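Local coordinates for lipoprotein outS (Dickeya dadantii, PDB 3UTK) that serves as the pilot lipoprotein (pilotin) of the type II secretion system, interacting with the secretin OutD for export of pectate lyases and cellulases across the outer membrane, at residues S54-V59 against A112-S117. Numbering follows the deposited sequence.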
# COMPACT_ATOMS: atom_id res chain seq x y z
N SER A 54 2.04 -2.32 -2.37
CA SER A 54 1.59 -3.70 -2.26
C SER A 54 0.95 -4.21 -3.55
O SER A 54 1.22 -5.33 -3.94
CB SER A 54 0.61 -3.85 -1.09
OG SER A 54 1.25 -3.54 0.13
N LYS A 55 0.08 -3.43 -4.18
CA LYS A 55 -0.52 -3.85 -5.45
C LYS A 55 0.58 -3.99 -6.52
O LYS A 55 0.54 -4.90 -7.34
CB LYS A 55 -1.62 -2.88 -5.91
CG LYS A 55 -2.30 -3.30 -7.21
CD LYS A 55 -3.48 -2.41 -7.58
CE LYS A 55 -4.18 -2.94 -8.82
NZ LYS A 55 -5.52 -2.32 -9.01
N TYR A 56 1.54 -3.07 -6.51
CA TYR A 56 2.66 -3.15 -7.43
C TYR A 56 3.41 -4.49 -7.27
O TYR A 56 3.77 -5.13 -8.25
CB TYR A 56 3.61 -1.95 -7.25
CG TYR A 56 4.69 -1.86 -8.30
CD1 TYR A 56 5.84 -2.65 -8.23
CD2 TYR A 56 4.58 -0.96 -9.36
CE1 TYR A 56 6.83 -2.56 -9.20
CE2 TYR A 56 5.57 -0.87 -10.33
CZ TYR A 56 6.68 -1.67 -10.24
OH TYR A 56 7.65 -1.57 -11.21
N LEU A 57 3.60 -4.92 -6.04
CA LEU A 57 4.29 -6.19 -5.82
C LEU A 57 3.45 -7.34 -6.36
O LEU A 57 3.97 -8.22 -7.05
CB LEU A 57 4.60 -6.42 -4.34
CG LEU A 57 5.75 -5.62 -3.71
CD1 LEU A 57 5.84 -5.84 -2.19
CD2 LEU A 57 7.09 -5.98 -4.36
N ARG A 58 2.16 -7.34 -6.06
CA ARG A 58 1.31 -8.44 -6.50
C ARG A 58 1.25 -8.52 -8.03
O ARG A 58 1.40 -9.59 -8.61
CB ARG A 58 -0.11 -8.33 -5.92
CG ARG A 58 -0.97 -9.58 -6.16
CD ARG A 58 -2.42 -9.35 -5.74
NE ARG A 58 -3.10 -8.48 -6.68
CZ ARG A 58 -3.75 -7.37 -6.35
NH1 ARG A 58 -3.81 -6.98 -5.09
NH2 ARG A 58 -4.33 -6.64 -7.30
N VAL A 59 1.01 -7.38 -8.67
CA VAL A 59 0.73 -7.37 -10.10
C VAL A 59 2.00 -7.34 -10.96
O VAL A 59 2.11 -8.10 -11.94
CB VAL A 59 -0.21 -6.21 -10.49
CG1 VAL A 59 -0.42 -6.17 -12.00
CG2 VAL A 59 -1.54 -6.34 -9.75
N ALA A 112 12.33 -4.16 -12.62
CA ALA A 112 13.23 -4.97 -11.81
C ALA A 112 13.76 -4.21 -10.62
O ALA A 112 13.89 -4.76 -9.52
CB ALA A 112 14.38 -5.52 -12.65
N THR A 113 14.08 -2.94 -10.84
CA THR A 113 14.58 -2.05 -9.78
C THR A 113 13.51 -1.80 -8.71
O THR A 113 13.76 -1.95 -7.51
CB THR A 113 15.03 -0.72 -10.40
OG1 THR A 113 16.07 -0.98 -11.35
CG2 THR A 113 15.57 0.24 -9.33
N GLN A 114 12.32 -1.40 -9.15
CA GLN A 114 11.22 -1.17 -8.23
C GLN A 114 10.86 -2.42 -7.43
O GLN A 114 10.65 -2.36 -6.21
CB GLN A 114 10.00 -0.62 -8.98
CG GLN A 114 8.92 -0.12 -8.04
CD GLN A 114 9.35 1.12 -7.32
OE1 GLN A 114 9.35 2.20 -7.90
NE2 GLN A 114 9.74 0.98 -6.05
N CYS A 115 10.78 -3.57 -8.10
CA CYS A 115 10.43 -4.81 -7.42
C CYS A 115 11.47 -5.18 -6.37
O CYS A 115 11.13 -5.60 -5.27
CB CYS A 115 10.28 -5.98 -8.40
SG CYS A 115 8.89 -5.82 -9.56
N SER A 116 12.75 -5.07 -6.73
CA SER A 116 13.81 -5.39 -5.79
C SER A 116 13.71 -4.48 -4.56
O SER A 116 13.87 -4.92 -3.42
CB SER A 116 15.18 -5.22 -6.45
OG SER A 116 16.22 -5.61 -5.56
N SER A 117 13.44 -3.20 -4.80
CA SER A 117 13.33 -2.23 -3.71
C SER A 117 12.13 -2.52 -2.79
O SER A 117 12.29 -2.55 -1.57
CB SER A 117 13.27 -0.80 -4.25
OG SER A 117 13.26 0.12 -3.18
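Cys115, whose sulfur is already committed to a disulfide with Cys61 just beyond the end of helix 40-60, also meets the ring of Tyr56 on that helix: SG lies 3.9 Å from Tyr56 CE1. The approach is oblique, with the sulfur 5.2 Å from the centre of the Tyr56 ring, making a sulfur-aromatic contact; cysteine thus supplies both a covalent link and a polarisable atom. Gln114 reaches the same ring by its aliphatic part. Its CG sits over one face, 3.4 Å from Tyr56 CE1, while Gln114 CB touches the phenol oxygen OH at the same distance. Glutamine suits this because a bend at chi2 (69°) carries its amide aside, leaving two methylenes to pack. Tyrosine is long enough to bridge segments whose axes come no closer than 10.2 Å; with CG anti to the backbone N (chi1 -172°), its ring reaches Gln114 and Cys115, and Leu104 and Leu105 of helix 94-106 also touch it. Leu57 makes a looser van der Waals contact, its CD2 lying 4.2 Å from Cys115 O, and its branched end packs further against Phe118 and Leu126. The two segments cross steeply, at 116°, within the pilotin fold of perpendicular helical hairpins. No hydrogen bond spans them; cohesion rests on dispersion around the ring and on the disulfide, which ties the loop after helix 40-60 to helix 111-121.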